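Local coordinates for protein tryptophane-5-halogenase (Microbispora sp. ATCC PTA-5024, PDB 5UAO) that catalyses, as a flavin-dependent halogenase, the chlorination of tryptophan at carbon 5 during biosynthesis of the lanthipeptide NAI-107, at residues E248-S253 with R393-R398; F328-H333 with Y348-P353. One frame throughout, in Å; residues are numbered along the deposited sequence.

Contacts 1 and 2 lie side by side, their centres about 8 Å apart, and illustrate how a small antiparallel sheet can be joined both to a cofactor and to a long helix. Strand 331-333 of contact 2 is the middle one of three, flanked by 247-249 and 349-350; a probable hydrogen bond of 2.7 Å from Glu248 N to Arg332 O ties it to contact 1. Arg332 NE also reaches Asp395 OD1 at 2.9 Å in a salt bridge, and Trp394 CE2 packs on Ala349 CB at 3.4 Å. Contact 2 supplies Phe350 and Pro353 to the FAD pocket, whereas in contact 1 the side chain of Trp394 stops about 7 Å from the cofactor.

Contact 1. Residues E248-S253 with R393-R398; sequences ESYASS and RWDAIR
Tyr250 and Arg398 carry most of this interface, meeting ring against aliphatic chain. Arg398 sets CG over one face of the Tyr250 ring as a CH-pi contact, 3.7 Å from CG to the ring centroid. Its chain then bends at chi2 (-105°), turning the guanidinium back past the ring toward the serines, its plane tilted 42° from that of the ring.

The polar contacts fall at two ends. Arg398 NE and NH2 both grip Ser253 OG side-on, at 2.9 and 3.1 Å, with the oxygen lying in the guanidinium plane; Ser253 OG is also bonded to Asp424 O. Ser252 OG stands at the same guanidinium edge, though its hydrogen bond goes to Asp424. At the far end, Tyr250 OH donates to Asp395 OD1 (2.8 Å) on the anti side of the carboxylate, an oxygen that Arg332 shares. With an alanine in place of Tyr250, the aliphatic part of Arg398 would probably lose the ring it lies over, and Asp395 OD1 its phenol donor.

The contact thus fastens the turn that follows strand 247-249 to helix 383-406, with Val351 packed on Tyr250 and Met361 of helix 358-372 on Trp394.

Contact 2. Residues F328-H333 with Y348-P353; sequences FRSGRH and YAFVEP. With FAD (flavin-adenine dinucleotide), chain E.
Phe328 and Phe350 reach each other by contrasting torsions: Phe328 folds its ring between its own backbone N and carbonyl carbon (chi1 59°), while Phe350 CG extends opposite the backbone N (chi1 175°). Phe328 CB comes over the Phe350 face, 4.2 Å from the centroid, and the two rings meet obliquely with planes 43° apart. Packing is tight, with Phe328 CD1 3.2 Å from Phe350 CE2, and Phe234 meets the Phe350 ring edge-to-face.

Strands 331-333 and 349-350 form an antiparallel ladder. Gly331 and Phe350 are its hydrogen-bonded pair, Gly331 N to Phe350 O at 3.1 Å and Phe350 N to Gly331 O at 3.0 Å, whereas Arg332 and Ala349, a non-hydrogen-bonded pair, touch through their CB atoms. Glycine suits position 331, since a CB there would jam against the preceding carbonyl.

Beyond the ladder, Tyr348 O is gripped twice by His333. The backbone N binds it at 2.9 Å, and ND1 at 2.7 Å in an almost straight bond that lies in the imidazole plane but arrives from above the carbonyl plane. Glu240 takes His333 NE2 on the ring's other nitrogen.

At the cofactor, Phe350 CZ lies 3.5 Å from FAD C8M, and Pro353 CB approaches FAD N5 to 3.1 Å. Pro353 also packs on Trp283 and Trp285, the tryptophans of the GWxWxIP motif of flavin-dependent halogenases.

Contact 1. Residues E248-S253 with R393-R398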
loop_
_atom_site.group_PDB
_atom_site.type_symbol
_atom_site.label_atom_id
_atom_site.label_comp_id
_atom_site.label_asym_id
_atom_site.label_seq_id
_atom_site.Cartn_x
_atom_site.Cartn_y
_atom_site.Cartn_z
ATOM N N GLU A 248 -3.994 -8.390 -22.131
ATOM C CA GLU A 248 -4.519 -9.299 -21.099
ATOM C C GLU A 248 -5.971 -8.980 -20.801
ATOM O O GLU A 248 -6.316 -7.943 -20.168
ATOM C CB GLU A 248 -3.722 -9.203 -19.837
ATOM C CG GLU A 248 -2.271 -9.026 -20.191
ATOM C CD GLU A 248 -1.361 -9.605 -19.193
ATOM O OE1 GLU A 248 -1.834 -9.812 -18.046
ATOM O OE2 GLU A 248 -0.184 -9.803 -19.569
ATOM N N SER A 249 -6.784 -9.877 -21.304
ATOM C CA SER A 249 -8.204 -9.831 -21.200
ATOM C C SER A 249 -8.699 -10.003 -19.772
ATOM O O SER A 249 -8.168 -10.795 -19.043
ATOM C CB SER A 249 -8.740 -10.980 -22.007
ATOM O OG SER A 249 -10.135 -10.935 -22.022
ATOM N N TYR A 250 -9.725 -9.242 -19.397
ATOM C CA TYR A 250 -10.451 -9.415 -18.182
ATOM C C TYR A 250 -11.809 -10.151 -18.369
ATOM O O TYR A 250 -12.730 -10.103 -17.487
ATOM C CB TYR A 250 -10.741 -8.002 -17.627
ATOM C CG TYR A 250 -9.572 -7.210 -17.087
ATOM C CD1 TYR A 250 -8.335 -7.796 -16.753
ATOM C CD2 TYR A 250 -9.727 -5.835 -16.858
ATOM C CE1 TYR A 250 -7.302 -7.042 -16.189
ATOM C CE2 TYR A 250 -8.736 -5.105 -16.305
ATOM C CZ TYR A 250 -7.507 -5.686 -15.977
ATOM O OH TYR A 250 -6.541 -4.883 -15.393
ATOM N N ALA A 251 -11.910 -10.880 -19.468
ATOM C CA ALA A 251 -13.153 -11.451 -19.904
ATOM C C ALA A 251 -13.687 -12.553 -19.012
ATOM O O ALA A 251 -14.856 -12.799 -19.018
ATOM C CB ALA A 251 -13.024 -11.987 -21.306
ATOM N N SER A 252 -12.835 -13.250 -18.294
ATOM C CA SER A 252 -13.336 -14.209 -17.316
ATOM C C SER A 252 -14.194 -13.503 -16.240
ATOM O O SER A 252 -15.042 -14.115 -15.599
ATOM C CB SER A 252 -12.195 -14.963 -16.687
ATOM O OG SER A 252 -11.371 -14.202 -15.817
ATOM N N SER A 253 -13.965 -12.216 -16.022
ATOM C CA SER A 253 -14.748 -11.492 -14.994
ATOM C C SER A 253 -15.768 -10.523 -15.568
ATOM O O SER A 253 -16.795 -10.266 -14.953
ATOM C CB SER A 253 -13.839 -10.677 -14.143
ATOM O OG SER A 253 -12.976 -11.483 -13.362
ATOM N N ARG A 393 -3.159 -1.114 -10.081
ATOM C CA ARG A 393 -4.343 -0.263 -9.962
ATOM C C ARG A 393 -5.469 -0.803 -10.855
ATOM O O ARG A 393 -6.586 -0.964 -10.387
ATOM C CB ARG A 393 -4.006 1.202 -10.321
ATOM C CG ARG A 393 -3.515 1.985 -9.088
ATOM C CD ARG A 393 -4.738 2.596 -8.290
ATOM N NE ARG A 393 -4.540 4.036 -8.385
ATOM C CZ ARG A 393 -5.418 4.981 -8.514
ATOM N NH1 ARG A 393 -6.718 4.775 -8.470
ATOM N NH2 ARG A 393 -4.936 6.203 -8.647
ATOM N N TRP A 394 -5.176 -1.139 -12.125
ATOM C CA TRP A 394 -6.205 -1.647 -13.014
ATOM C C TRP A 394 -6.745 -3.019 -12.563
ATOM O O TRP A 394 -7.953 -3.286 -12.564
ATOM C CB TRP A 394 -5.674 -1.670 -14.439
ATOM C CG TRP A 394 -5.757 -0.373 -15.164
ATOM C CD1 TRP A 394 -4.791 0.575 -15.269
ATOM C CD2 TRP A 394 -6.882 0.112 -15.906
ATOM N NE1 TRP A 394 -5.219 1.603 -16.072
ATOM C CE2 TRP A 394 -6.509 1.362 -16.457
ATOM C CE3 TRP A 394 -8.181 -0.356 -16.121
ATOM C CZ2 TRP A 394 -7.374 2.124 -17.254
ATOM C CZ3 TRP A 394 -9.051 0.412 -16.940
ATOM C CH2 TRP A 394 -8.643 1.653 -17.452
ATOM N N ASP A 395 -5.837 -3.899 -12.141
ATOM C CA ASP A 395 -6.225 -5.223 -11.708
ATOM C C ASP A 395 -7.155 -5.192 -10.486
ATOM O O ASP A 395 -8.121 -5.990 -10.434
ATOM C CB ASP A 395 -4.986 -6.099 -11.446
ATOM C CG ASP A 395 -4.257 -6.536 -12.754
ATOM O OD1 ASP A 395 -4.813 -6.427 -13.883
ATOM O OD2 ASP A 395 -3.106 -7.021 -12.660
ATOM N N ALA A 396 -6.889 -4.290 -9.553
ATOM C CA ALA A 396 -7.747 -4.113 -8.399
ATOM C C ALA A 396 -9.174 -3.631 -8.822
ATOM O O ALA A 396 -10.155 -4.045 -8.198
ATOM C CB ALA A 396 -7.123 -3.172 -7.358
ATOM N N ILE A 397 -9.252 -2.688 -9.770
ATOM C CA ILE A 397 -10.513 -2.222 -10.294
ATOM C C ILE A 397 -11.239 -3.386 -10.910
ATOM O O ILE A 397 -12.434 -3.522 -10.730
ATOM C CB ILE A 397 -10.324 -1.085 -11.254
ATOM C CG1 ILE A 397 -9.951 0.159 -10.465
ATOM C CG2 ILE A 397 -11.561 -0.804 -12.051
ATOM C CD1 ILE A 397 -9.296 1.222 -11.296
ATOM N N ARG A 398 -10.512 -4.252 -11.608
ATOM C CA ARG A 398 -11.145 -5.384 -12.249
ATOM C C ARG A 398 -11.877 -6.263 -11.226
ATOM O O ARG A 398 -13.037 -6.624 -11.412
ATOM C CB ARG A 398 -10.112 -6.180 -13.083
ATOM C CG ARG A 398 -10.635 -7.482 -13.642
ATOM C CD ARG A 398 -10.106 -8.652 -12.891
ATOM N NE ARG A 398 -10.488 -9.928 -13.495
ATOM C CZ ARG A 398 -9.724 -10.691 -14.278
ATOM N NH1 ARG A 398 -8.468 -10.404 -14.527
ATOM N NH2 ARG A 398 -10.228 -11.835 -14.758
#

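Contact 2. Residues F328-H333 with Y348-P353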
loop_
_atom_site.group_PDB
_atom_site.type_symbol
_atom_site.label_atom_id
_atom_site.label_comp_id
_atom_site.label_asym_id
_atom_site.label_seq_id
_atom_site.Cartn_x
_atom_site.Cartn_y
_atom_site.Cartn_z
ATOM N N PHE A 328 -16.426 -2.471 -27.255
ATOM C CA PHE A 328 -15.229 -2.343 -26.402
ATOM C C PHE A 328 -14.757 -3.673 -25.936
ATOM O O PHE A 328 -15.452 -4.672 -26.104
ATOM C CB PHE A 328 -15.490 -1.420 -25.208
ATOM C CG PHE A 328 -16.619 -1.869 -24.304
ATOM C CD1 PHE A 328 -16.387 -2.841 -23.326
ATOM C CD2 PHE A 328 -17.889 -1.352 -24.440
ATOM C CE1 PHE A 328 -17.406 -3.237 -22.473
ATOM C CE2 PHE A 328 -18.907 -1.734 -23.572
ATOM C CZ PHE A 328 -18.663 -2.702 -22.626
ATOM N N ARG A 329 -13.574 -3.697 -25.306
ATOM C CA ARG A 329 -13.110 -4.908 -24.653
ATOM C C ARG A 329 -12.453 -4.561 -23.343
ATOM O O ARG A 329 -11.853 -3.488 -23.183
ATOM C CB ARG A 329 -12.196 -5.679 -25.565
ATOM C CG ARG A 329 -10.907 -4.925 -25.917
ATOM C CD ARG A 329 -9.937 -5.888 -26.638
ATOM N NE ARG A 329 -8.688 -5.221 -26.952
ATOM C CZ ARG A 329 -7.643 -5.811 -27.525
ATOM N NH1 ARG A 329 -7.653 -7.107 -27.825
ATOM N NH2 ARG A 329 -6.568 -5.113 -27.750
ATOM N N SER A 330 -12.648 -5.419 -22.354
ATOM C CA SER A 330 -12.179 -5.169 -20.990
ATOM C C SER A 330 -10.877 -5.890 -20.808
ATOM O O SER A 330 -10.777 -7.108 -21.036
ATOM C CB SER A 330 -13.189 -5.664 -19.925
ATOM O OG SER A 330 -14.368 -4.881 -19.980
ATOM N N GLY A 331 -9.893 -5.172 -20.315
ATOM C CA GLY A 331 -8.555 -5.726 -20.173
ATOM C C GLY A 331 -7.537 -4.653 -20.169
ATOM O O GLY A 331 -7.863 -3.493 -20.274
ATOM N N ARG A 332 -6.291 -5.051 -19.994
ATOM C CA ARG A 332 -5.189 -4.123 -20.030
ATOM C C ARG A 332 -4.061 -4.761 -20.831
ATOM O O ARG A 332 -4.019 -5.958 -20.976
ATOM C CB ARG A 332 -4.704 -3.755 -18.646
ATOM C CG ARG A 332 -4.130 -4.898 -17.831
ATOM C CD ARG A 332 -3.339 -4.347 -16.645
ATOM N NE ARG A 332 -2.899 -5.441 -15.767
ATOM C CZ ARG A 332 -1.775 -6.124 -15.956
ATOM N NH1 ARG A 332 -0.897 -5.785 -16.906
ATOM N NH2 ARG A 332 -1.471 -7.088 -15.139
ATOM N N HIS A 333 -3.139 -3.946 -21.333
ATOM C CA HIS A 333 -1.890 -4.431 -21.873
ATOM C C HIS A 333 -0.896 -4.741 -20.760
ATOM O O HIS A 333 -1.075 -4.326 -19.619
ATOM C CB HIS A 333 -1.342 -3.462 -22.855
ATOM C CG HIS A 333 -2.169 -3.369 -24.090
ATOM N ND1 HIS A 333 -3.323 -2.621 -24.160
ATOM C CD2 HIS A 333 -2.032 -3.971 -25.283
ATOM C CE1 HIS A 333 -3.845 -2.738 -25.365
ATOM N NE2 HIS A 333 -3.082 -3.563 -26.061
ATOM N N TYR A 348 -4.248 1.703 -23.547
ATOM C CA TYR A 348 -3.629 0.881 -22.518
ATOM C C TYR A 348 -4.590 -0.118 -21.947
ATOM O O TYR A 348 -4.307 -1.319 -21.965
ATOM C CB TYR A 348 -2.969 1.693 -21.410
ATOM C CG TYR A 348 -2.453 0.830 -20.264
ATOM C CD1 TYR A 348 -1.435 -0.112 -20.461
ATOM C CD2 TYR A 348 -3.071 0.871 -19.005
ATOM C CE1 TYR A 348 -1.000 -0.942 -19.424
ATOM C CE2 TYR A 348 -2.623 0.090 -17.987
ATOM C CZ TYR A 348 -1.587 -0.821 -18.177
ATOM O OH TYR A 348 -1.172 -1.623 -17.120
ATOM N N ALA A 349 -5.738 0.335 -21.484
ATOM C CA ALA A 349 -6.663 -0.491 -20.728
ATOM C C ALA A 349 -8.058 0.083 -20.752
ATOM O O ALA A 349 -8.213 1.287 -20.968
ATOM C CB ALA A 349 -6.210 -0.574 -19.256
ATOM N N PHE A 350 -9.056 -0.740 -20.416
ATOM C CA PHE A 350 -10.479 -0.282 -20.383
ATOM C C PHE A 350 -11.253 -1.239 -19.520
ATOM O O PHE A 350 -11.016 -2.423 -19.588
ATOM C CB PHE A 350 -11.122 -0.328 -21.768
ATOM C CG PHE A 350 -12.602 0.018 -21.771
ATOM C CD1 PHE A 350 -12.997 1.329 -21.870
ATOM C CD2 PHE A 350 -13.565 -0.947 -21.594
ATOM C CE1 PHE A 350 -14.331 1.663 -21.843
ATOM C CE2 PHE A 350 -14.892 -0.610 -21.539
ATOM C CZ PHE A 350 -15.275 0.689 -21.649
ATOM N N VAL A 351 -12.122 -0.728 -18.671
ATOM C CA VAL A 351 -13.204 -1.551 -18.069
ATOM C C VAL A 351 -14.507 -0.791 -18.279
ATOM O O VAL A 351 -14.516 0.442 -18.497
ATOM C CB VAL A 351 -13.028 -1.784 -16.571
ATOM C CG1 VAL A 351 -11.799 -2.622 -16.304
ATOM C CG2 VAL A 351 -12.976 -0.454 -15.812
ATOM N N GLU A 352 -15.613 -1.510 -18.213
ATOM C CA GLU A 352 -16.926 -0.911 -18.435
ATOM C C GLU A 352 -17.133 0.170 -17.388
ATOM O O GLU A 352 -16.474 0.148 -16.315
ATOM C CB GLU A 352 -18.016 -1.934 -18.353
ATOM C CG GLU A 352 -18.155 -2.672 -17.036
ATOM C CD GLU A 352 -18.949 -3.937 -17.220
ATOM O OE1 GLU A 352 -20.183 -3.924 -17.335
ATOM O OE2 GLU A 352 -18.317 -4.993 -17.309
ATOM N N PRO A 353 -17.936 1.158 -17.724
ATOM C CA PRO A 353 -18.007 2.315 -16.869
ATOM C C PRO A 353 -18.875 2.153 -15.665
ATOM O O PRO A 353 -19.398 3.144 -15.134
ATOM C CB PRO A 353 -18.567 3.385 -17.810
ATOM C CG PRO A 353 -19.494 2.557 -18.669
ATOM C CD PRO A 353 -18.658 1.381 -18.992
HETATM P PA FAD E . -10.639 7.848 -28.156
HETATM O O1A FAD E . -11.707 8.785 -27.590
HETATM O O2A FAD E . -10.992 6.533 -28.877
HETATM O O5B FAD E . -9.597 8.693 -29.042
HETATM C C5B FAD E . -8.659 8.147 -29.947
HETATM C C4B FAD E . -8.046 9.304 -30.715
HETATM O O4B FAD E . -6.976 8.648 -31.401
HETATM C C3B FAD E . -8.911 10.002 -31.785
HETATM O O3B FAD E . -8.716 11.505 -31.806
HETATM C C2B FAD E . -8.418 9.389 -33.100
HETATM O O2B FAD E . -8.584 10.240 -34.305
HETATM C C1B FAD E . -6.952 9.132 -32.747
HETATM N N9A FAD E . -6.337 8.146 -33.669
HETATM C C8A FAD E . -6.589 6.804 -33.716
HETATM N N7A FAD E . -5.814 6.234 -34.680
HETATM C C5A FAD E . -5.095 7.232 -35.252
HETATM C C6A FAD E . -4.151 7.305 -36.361
HETATM N N6A FAD E . -3.805 6.165 -37.031
HETATM N N1A FAD E . -3.623 8.489 -36.634
HETATM C C2A FAD E . -3.933 9.613 -35.959
HETATM N N3A FAD E . -4.811 9.611 -34.955
HETATM C C4A FAD E . -5.406 8.463 -34.581
HETATM N N1 FAD E . -14.812 6.971 -18.598
HETATM C C2 FAD E . -15.213 7.709 -17.508
HETATM O O2 FAD E . -14.359 8.333 -16.800
HETATM N N3 FAD E . -16.526 7.808 -17.165
HETATM C C4 FAD E . -17.517 7.204 -17.853
HETATM O O4 FAD E . -18.710 7.344 -17.438
HETATM C C4X FAD E . -17.132 6.391 -19.055
HETATM N N5 FAD E . -18.029 5.681 -19.795
HETATM C C5X FAD E . -17.662 4.949 -20.874
HETATM C C6 FAD E . -18.631 4.250 -21.583
HETATM C C7 FAD E . -18.295 3.463 -22.670
HETATM C C7M FAD E . -19.315 2.716 -23.477
HETATM C C8 FAD E . -16.906 3.407 -23.121
HETATM C C8M FAD E . -16.556 2.552 -24.321
HETATM C C9 FAD E . -15.937 4.094 -22.410
HETATM C C9A FAD E . -16.228 4.860 -21.279
HETATM N N10 FAD E . -15.220 5.558 -20.525
HETATM C C10 FAD E . -15.679 6.311 -19.398
HETATM C "C1'" FAD E . -13.766 5.652 -20.858
HETATM C "C2'" FAD E . -13.644 7.117 -21.499
HETATM O "O2'" FAD E . -14.654 7.080 -22.500
HETATM C "C3'" FAD E . -12.599 7.766 -22.477
HETATM O "O3'" FAD E . -12.918 8.987 -23.244
HETATM C "C4'" FAD E . -12.579 6.951 -23.736
HETATM O "O4'" FAD E . -13.399 5.752 -23.598
HETATM C "C5'" FAD E . -11.101 6.821 -24.107
HETATM O "O5'" FAD E . -10.602 8.046 -24.562
HETATM P P FAD E . -9.321 7.890 -25.567
HETATM O O1P FAD E . -8.372 6.911 -25.023
HETATM O O2P FAD E . -8.865 9.338 -25.695
HETATM O O3P FAD E . -9.724 7.239 -26.944
HETATM O O HOH W 1 -15.574 -3.944 -18.070
#